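Local structure of fructosyl amine:oxygen oxidoreductase (Neosartorya fumigata, 4WCT) at residues G116-H122 with G166-H172; T154-V159 with Q271-P276; K249-R253 with A361-D365. The protein probably uses bound FAD to oxidise the C-N bond of fructosyl amines (Amadori products) with molecular oxygen, a deglycating reaction. All blocks are in the same frame, centred on the assembly; numbering follows the deposited sequence. Where two conformers were deposited one is given.

Contact 1 (G116-H122 with G166-H172)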
# COMPACT_ATOMS: atom_id res chain seq x y z
N GLY A 116 7.20 15.54 -7.54
CA GLY A 116 7.50 16.08 -6.23
C GLY A 116 6.41 15.76 -5.22
O GLY A 116 5.39 15.16 -5.56
N PHE A 117 6.64 16.19 -3.98
CA PHE A 117 5.79 15.77 -2.85
C PHE A 117 5.82 16.85 -1.80
O PHE A 117 6.89 17.34 -1.43
CB PHE A 117 6.34 14.45 -2.28
CG PHE A 117 5.69 13.98 -1.00
CD1 PHE A 117 4.38 13.55 -0.97
CD2 PHE A 117 6.40 14.00 0.19
CE1 PHE A 117 3.82 13.03 0.19
CE2 PHE A 117 5.84 13.49 1.35
CZ PHE A 117 4.55 13.00 1.35
N ILE A 118 4.63 17.28 -1.37
CA ILE A 118 4.50 18.31 -0.35
C ILE A 118 3.95 17.63 0.90
O ILE A 118 2.89 16.97 0.84
CB ILE A 118 3.52 19.43 -0.78
CG1 ILE A 118 4.01 20.17 -2.02
CG2 ILE A 118 3.29 20.41 0.36
CD1 ILE A 118 2.90 20.96 -2.70
N ILE A 119 4.65 17.79 2.03
CA ILE A 119 4.14 17.34 3.31
C ILE A 119 3.86 18.52 4.23
O ILE A 119 4.64 19.46 4.28
CB ILE A 119 5.12 16.35 3.98
CG1 ILE A 119 4.51 15.74 5.23
CG2 ILE A 119 6.46 16.99 4.24
CD1 ILE A 119 5.23 14.51 5.72
N SER A 120 2.68 18.53 4.84
CA SER A 120 2.20 19.71 5.53
C SER A 120 1.30 19.34 6.72
O SER A 120 0.80 18.21 6.83
CB SER A 120 1.43 20.61 4.56
OG SER A 120 0.30 19.90 4.03
N GLY A 121 1.06 20.33 7.58
CA GLY A 121 0.07 20.22 8.65
C GLY A 121 -0.46 21.59 8.97
O GLY A 121 0.07 22.59 8.47
N HIS A 122 -1.52 21.67 9.78
CA HIS A 122 -2.22 22.94 9.99
C HIS A 122 -2.31 23.38 11.47
O HIS A 122 -3.04 24.30 11.78
CB HIS A 122 -3.60 22.94 9.32
CG HIS A 122 -4.52 21.89 9.86
ND1 HIS A 122 -4.34 20.56 9.58
CD2 HIS A 122 -5.47 21.95 10.83
CE1 HIS A 122 -5.11 19.84 10.36
NE2 HIS A 122 -5.87 20.66 11.07
N GLY A 166 -3.77 28.07 8.47
CA GLY A 166 -2.87 27.45 9.42
C GLY A 166 -1.86 26.47 8.86
O GLY A 166 -1.02 25.97 9.60
N TRP A 167 -1.90 26.25 7.54
CA TRP A 167 -1.01 25.26 6.94
C TRP A 167 0.42 25.79 6.85
O TRP A 167 0.65 26.94 6.42
CB TRP A 167 -1.47 24.90 5.54
CG TRP A 167 -2.71 24.08 5.41
CD1 TRP A 167 -3.94 24.30 5.99
CD2 TRP A 167 -2.90 22.99 4.49
NE1 TRP A 167 -4.85 23.40 5.50
CE2 TRP A 167 -4.25 22.61 4.56
CE3 TRP A 167 -2.05 22.29 3.65
CZ2 TRP A 167 -4.76 21.54 3.84
CZ3 TRP A 167 -2.54 21.26 2.91
CH2 TRP A 167 -3.90 20.88 3.01
N LYS A 168 1.36 24.92 7.16
CA LYS A 168 2.77 25.09 6.78
C LYS A 168 3.27 23.76 6.31
O LYS A 168 2.77 22.73 6.69
CB LYS A 168 3.63 25.59 7.95
CG LYS A 168 3.18 26.97 8.45
CD LYS A 168 4.20 27.69 9.30
CE LYS A 168 3.61 29.01 9.78
NZ LYS A 168 3.58 29.99 8.66
N GLY A 169 4.24 23.78 5.40
CA GLY A 169 4.73 22.54 4.88
C GLY A 169 6.02 22.69 4.10
O GLY A 169 6.69 23.71 4.20
N TRP A 170 6.46 21.57 3.57
CA TRP A 170 7.74 21.45 2.86
C TRP A 170 7.53 20.70 1.54
O TRP A 170 6.91 19.66 1.50
CB TRP A 170 8.75 20.69 3.69
CG TRP A 170 9.22 21.40 4.92
CD1 TRP A 170 10.35 22.12 5.04
CD2 TRP A 170 8.57 21.45 6.21
NE1 TRP A 170 10.48 22.59 6.33
CE2 TRP A 170 9.39 22.22 7.05
CE3 TRP A 170 7.36 20.99 6.69
CZ2 TRP A 170 9.07 22.47 8.40
CZ3 TRP A 170 7.07 21.19 8.05
CH2 TRP A 170 7.93 21.90 8.88
N LEU A 171 8.14 21.21 0.47
CA LEU A 171 8.13 20.62 -0.85
C LEU A 171 9.46 19.93 -1.13
O LEU A 171 10.54 20.51 -0.90
CB LEU A 171 7.89 21.72 -1.89
CG LEU A 171 8.15 21.33 -3.35
CD1 LEU A 171 7.16 20.29 -3.82
CD2 LEU A 171 8.06 22.55 -4.25
N HIS A 172 9.35 18.67 -1.51
CA HIS A 172 10.46 17.76 -1.88
C HIS A 172 10.30 17.60 -3.41
O HIS A 172 9.34 16.99 -3.86
CB HIS A 172 10.22 16.40 -1.15
CG HIS A 172 11.17 15.32 -1.53
ND1 HIS A 172 11.19 14.09 -0.90
CD2 HIS A 172 12.28 15.34 -2.31
CE1 HIS A 172 12.20 13.38 -1.34
NE2 HIS A 172 12.88 14.11 -2.21

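Contact 2 (T154-V159 with Q271-P276)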
# COMPACT_ATOMS: atom_id res chain seq x y z
N THR A 154 2.91 26.30 -5.96
CA THR A 154 3.51 25.02 -6.28
C THR A 154 2.82 24.31 -7.43
O THR A 154 3.38 23.33 -7.94
CB THR A 154 3.49 24.02 -5.09
OG1 THR A 154 2.13 23.66 -4.79
CG2 THR A 154 4.22 24.54 -3.93
N MET A 155 1.68 24.83 -7.90
CA MET A 155 0.90 24.22 -8.99
C MET A 155 0.45 25.30 -9.97
O MET A 155 0.50 26.49 -9.65
CB MET A 155 -0.30 23.47 -8.42
CG MET A 155 0.13 22.30 -7.54
SD MET A 155 -1.25 21.27 -7.05
CE MET A 155 -0.51 20.32 -5.71
N PRO A 156 -0.00 24.91 -11.19
CA PRO A 156 -0.43 25.93 -12.14
C PRO A 156 -1.59 26.76 -11.64
O PRO A 156 -2.41 26.29 -10.86
CB PRO A 156 -0.87 25.11 -13.36
CG PRO A 156 -0.06 23.86 -13.28
CD PRO A 156 0.01 23.57 -11.80
N PRO A 157 -1.76 27.94 -12.23
CA PRO A 157 -2.89 28.76 -11.83
C PRO A 157 -4.21 28.06 -12.08
O PRO A 157 -4.38 27.38 -13.10
CB PRO A 157 -2.78 30.00 -12.71
CG PRO A 157 -1.62 29.83 -13.57
CD PRO A 157 -0.84 28.62 -13.16
N GLY A 158 -5.14 28.24 -11.16
CA GLY A 158 -6.44 27.59 -11.27
C GLY A 158 -6.56 26.28 -10.51
O GLY A 158 -7.66 25.76 -10.39
N VAL A 159 -5.44 25.67 -10.15
CA VAL A 159 -5.48 24.37 -9.48
C VAL A 159 -5.70 24.55 -7.96
O VAL A 159 -6.75 24.22 -7.44
CB VAL A 159 -4.20 23.59 -9.75
CG1 VAL A 159 -4.19 22.26 -9.01
CG2 VAL A 159 -4.04 23.38 -11.26
N GLN A 271 -5.26 22.19 -16.84
CA GLN A 271 -4.37 22.85 -15.91
C GLN A 271 -3.75 21.92 -14.89
O GLN A 271 -2.70 22.24 -14.31
CB GLN A 271 -5.06 24.02 -15.17
CG GLN A 271 -5.32 25.25 -16.01
CD GLN A 271 -4.04 25.85 -16.54
OE1 GLN A 271 -3.67 25.58 -17.70
NE2 GLN A 271 -3.39 26.73 -15.74
N TYR A 272 -4.40 20.78 -14.67
CA TYR A 272 -4.07 19.90 -13.55
C TYR A 272 -3.06 18.84 -13.99
O TYR A 272 -3.34 17.65 -13.98
CB TYR A 272 -5.33 19.20 -13.01
CG TYR A 272 -6.33 20.10 -12.29
CD1 TYR A 272 -7.21 20.89 -13.02
CD2 TYR A 272 -6.53 19.99 -10.91
CE1 TYR A 272 -8.13 21.67 -12.40
CE2 TYR A 272 -7.46 20.79 -10.27
CZ TYR A 272 -8.25 21.63 -11.01
OH TYR A 272 -9.23 22.39 -10.42
N ARG A 273 -1.89 19.31 -14.42
CA ARG A 273 -0.89 18.43 -15.01
C ARG A 273 0.45 18.61 -14.35
O ARG A 273 0.85 19.73 -13.96
CB ARG A 273 -0.74 18.72 -16.50
CG ARG A 273 -1.88 18.23 -17.35
CD ARG A 273 -1.78 18.88 -18.73
NE ARG A 273 -2.81 18.41 -19.64
CZ ARG A 273 -3.00 18.89 -20.87
NH1 ARG A 273 -2.25 19.88 -21.31
NH2 ARG A 273 -3.97 18.41 -21.63
N ASN A 274 1.16 17.50 -14.15
CA ASN A 274 2.50 17.52 -13.59
C ASN A 274 2.53 18.03 -12.14
O ASN A 274 3.47 18.72 -11.74
CB ASN A 274 3.41 18.40 -14.44
CG ASN A 274 4.86 17.94 -14.40
OD1 ASN A 274 5.13 16.76 -14.26
ND2 ASN A 274 5.78 18.88 -14.54
N LEU A 275 1.54 17.62 -11.35
CA LEU A 275 1.33 18.19 -10.04
C LEU A 275 2.13 17.45 -8.97
O LEU A 275 2.08 16.22 -8.92
CB LEU A 275 -0.16 18.11 -9.68
CG LEU A 275 -1.15 18.84 -10.60
CD1 LEU A 275 -2.56 18.74 -10.05
CD2 LEU A 275 -0.76 20.30 -10.82
N PRO A 276 2.83 18.18 -8.10
CA PRO A 276 3.35 17.48 -6.94
C PRO A 276 2.20 16.92 -6.11
O PRO A 276 1.10 17.49 -6.08
CB PRO A 276 4.09 18.55 -6.17
CG PRO A 276 3.44 19.82 -6.57
CD PRO A 276 3.03 19.63 -8.00

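Contact 3 (K249-R253 with A361-D365)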
# COMPACT_ATOMS: atom_id res chain seq x y z
N LYS A 249 0.24 -14.57 14.56
CA LYS A 249 0.58 -14.29 15.96
C LYS A 249 0.46 -12.80 16.25
O LYS A 249 1.32 -12.20 16.89
CB LYS A 249 1.99 -14.81 16.28
CG LYS A 249 2.15 -16.29 15.99
CD LYS A 249 1.20 -17.12 16.85
CE LYS A 249 1.50 -18.61 16.73
NZ LYS A 249 0.37 -19.46 17.18
N LYS A 250 -0.59 -12.20 15.69
CA LYS A 250 -0.91 -10.78 15.86
C LYS A 250 0.01 -9.79 15.14
O LYS A 250 -0.17 -8.59 15.28
CB LYS A 250 -1.07 -10.39 17.33
CG LYS A 250 -2.10 -11.24 18.04
CD LYS A 250 -2.27 -10.75 19.48
CE LYS A 250 -3.20 -11.66 20.27
NZ LYS A 250 -3.38 -11.14 21.66
N GLN A 251 0.84 -10.29 14.23
CA GLN A 251 1.77 -9.43 13.55
C GLN A 251 1.11 -8.59 12.46
O GLN A 251 1.66 -7.56 12.05
CB GLN A 251 2.94 -10.21 12.94
CG GLN A 251 3.84 -10.86 13.98
CD GLN A 251 4.93 -11.66 13.32
OE1 GLN A 251 6.00 -11.14 12.97
NE2 GLN A 251 4.61 -12.87 12.98
N LEU A 252 -0.09 -8.96 12.04
CA LEU A 252 -0.83 -8.18 11.04
C LEU A 252 -2.09 -7.60 11.63
O LEU A 252 -2.91 -8.32 12.21
CB LEU A 252 -1.15 -9.02 9.81
CG LEU A 252 0.02 -9.55 8.98
CD1 LEU A 252 -0.54 -10.35 7.79
CD2 LEU A 252 0.97 -8.46 8.48
N ARG A 253 -2.36 -6.33 11.31
CA ARG A 253 -3.65 -5.72 11.56
C ARG A 253 -4.26 -5.29 10.25
O ARG A 253 -3.87 -4.26 9.72
CB ARG A 253 -3.53 -4.52 12.49
CG ARG A 253 -4.86 -3.92 12.83
CD ARG A 253 -4.78 -2.63 13.63
NE ARG A 253 -4.22 -1.54 12.84
CZ ARG A 253 -3.85 -0.37 13.34
NH1 ARG A 253 -4.07 -0.09 14.64
NH2 ARG A 253 -3.26 0.51 12.55
N ALA A 361 -2.38 -4.15 5.55
CA ALA A 361 -2.15 -4.62 6.91
C ALA A 361 -0.89 -4.02 7.52
O ALA A 361 0.16 -3.97 6.86
CB ALA A 361 -2.11 -6.15 6.94
N ASP A 362 -1.03 -3.55 8.76
CA ASP A 362 0.04 -2.95 9.52
C ASP A 362 0.70 -3.99 10.43
O ASP A 362 0.01 -4.75 11.14
CB ASP A 362 -0.47 -1.83 10.42
CG ASP A 362 -0.87 -0.59 9.66
OD1 ASP A 362 -0.17 -0.19 8.69
OD2 ASP A 362 -1.86 0.03 10.11
N THR A 363 2.02 -4.02 10.40
CA THR A 363 2.82 -4.69 11.43
C THR A 363 2.89 -3.78 12.67
O THR A 363 2.54 -2.60 12.61
CB THR A 363 4.20 -4.97 10.89
OG1 THR A 363 4.80 -3.73 10.50
CG2 THR A 363 4.10 -5.95 9.70
N PRO A 364 3.38 -4.31 13.80
CA PRO A 364 3.45 -3.47 14.98
C PRO A 364 4.33 -2.22 14.85
O PRO A 364 4.04 -1.22 15.49
CB PRO A 364 4.02 -4.43 16.04
CG PRO A 364 3.53 -5.75 15.61
CD PRO A 364 3.68 -5.72 14.11
N ASP A 365 5.39 -2.29 14.04
CA ASP A 365 6.25 -1.14 13.81
C ASP A 365 6.15 -0.53 12.42
O ASP A 365 6.91 0.42 12.10
CB ASP A 365 7.68 -1.54 14.13
CG ASP A 365 8.23 -2.64 13.24
OD1 ASP A 365 7.49 -3.12 12.33
OD2 ASP A 365 9.40 -3.03 13.51

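Contact 1 (G116-H122 with G166-H172)
Two antiparallel strands of the mixed sheet beside the flavin, 117-121 and 168-172, run together here, joined by three hydrogen-bonded pairs. F117 with H172, I119 with W170 and G121 with K168 each exchange two backbone bonds, from the 2.8 Å of H172 N to F117 O up to the 3.1 Å of G121 N to K168 O. Between them lie the non-hydrogen-bonded pairs I118 with L171 and S120 with G169; in the latter the CA atoms of S120 and G169 come within 3.9 Å, G169 having no side chain to hold the strands apart. On the face that carries I118 and S120, the I118 CG1 branch meets L171 CD1 at 3.6 Å. I118 also reaches L145 of strand 143-145, the next strand beyond 168-172, while strand 277-280 pairs in parallel with the other side of 117-121, so both are interior strands of the mixed sheet in this FAD-dependent oxidoreductase. S120 holds OG between its backbone N and carbonyl carbon (chi1 61°), which sets it 3.3 Å from W167 CZ3 while it hydrogen-bonds to F279 O. The indole of W167 also takes H122 CB at 3.6 Å from its CD1, and its NE1 is hydrogen-bonded to D342 OD2. On the face of F117, I119 and W170, the W170 ring has I119 O at its edge, in its plane, and packs on I130 of helix 124-135. At the flavin end of the pair, H172 ND1 is hydrogen-bonded to E75 OE2, and the side chain of F117 is about 8 Å from the FAD.

Contact 2 (T154-V159 with Q271-P276)
V159 lies over the ring of Y272, a residue that is itself the centre of an inverse gamma turn, where two irregular loops meet: residues 154-159, just after helix 148-152, and the loop 271-276, which leads into strand 277-280. The tight half of the contact is apolar. V159 CG2 sits over the middle of the tyrosine face, 4.2 Å from the ring centroid and 10° off its normal, a CH-pi contact. CG1, anti to the backbone N (chi1 177°), hangs above the CD2-CE2 side of the same face and also meets L275 CD1. The two methyls of L275 split their work: CD1 faces V159, whereas CD2 presses on P156 CD at 3.5 Å, closer than ordinary van der Waals contact. M155 crosses L275 at about a right angle, its SD 3.9 Å from L275 CD2, and its extended chain carries CE on to P276. F286 of strand 284-287 touches both M155 and L275, and P276 and T154 both rest on I118, so this side merges with the sheet. Y272 OH is hydrogen-bonded to H346 NE2.

Toward solvent the packing gives way to P157, G158 and Q271, all exposed, and the chain turns at G158 with positive phi. The side chain of Q271, bent at its second torsion (chi2 -61°), curls back across the prolines. Its NE2 gives one nearly straight bond of 2.9 Å to P157 O, which lies in the plane of the glutamine amide.

Contact 3 (K249-R253 with A361-D365)
R253 and D362 are joined by a salt bridge of 2.9 Å between R253 NH2 and D362 OD2, their side chains lying side by side and pointing the same way. The carboxylate oxygen is met on its anti side, 19° out of the carboxylate plane. The two flat groups are turned 63° from each other, and only NH2 bonds to the carboxylate in this pair; NE stays farther from OD2. R253 keeps CG anti to its own N and bends only at the third torsion (68°), a kink that swings the guanidinium toward D362. Both ends have further partners: D362 OD2 also forms a salt bridge with R434, and R253 NH1 is hydrogen-bonded to the carbonyl oxygens of W428 and A430. A buried carboxylate facing two arginines would probably be stabilised in its charged form.

Beneath the salt bridge the same two residues pair through their backbones, R253 N to D362 O at 2.9 Å and D362 N to R253 O at 3.1 Å; the latter amide approaches from above the carbonyl plane. Beyond the pair, Q251 O receives a CA-H...O contact from T363 CA at 3.2 Å and touches P364 CD at 3.4 Å. The apolar layer is thin: L252 CD2 meets A361 CB at 4.1 Å and lies against T363 CG2. Q251 and T363 both touch L369 of strand 369-372, and Q251 OE1 accepts a hydrogen bond from R419 N. R253 with D362 forms an antiparallel hydrogen-bonded pair, where strand 253-263 begins and strand 352-362 ends in the mixed sheet of this FAD-dependent oxidoreductase.

Contacts 1 and 2 are neighbours, about 15 Å apart centre to centre: G116 O of the first packs on P276 CB of the second, and P276 leads directly into strand 277-280, the parallel partner of 117-121. Contact 3 belongs to the same mixed sheet as contact 1 but to other strands, about 29 Å away centre to centre, and it lies across the chain's centre from contact 2. Contacts 1 and 3 are buried and approach the FAD; contact 2 is partly buried, reaching the surface through its prolines and glutamine. Chemistry follows place: a ladder of backbone bonds in contact 1, apolar packing with one amide bond in contact 2, and a buried ion pair over one bridge in contact 3.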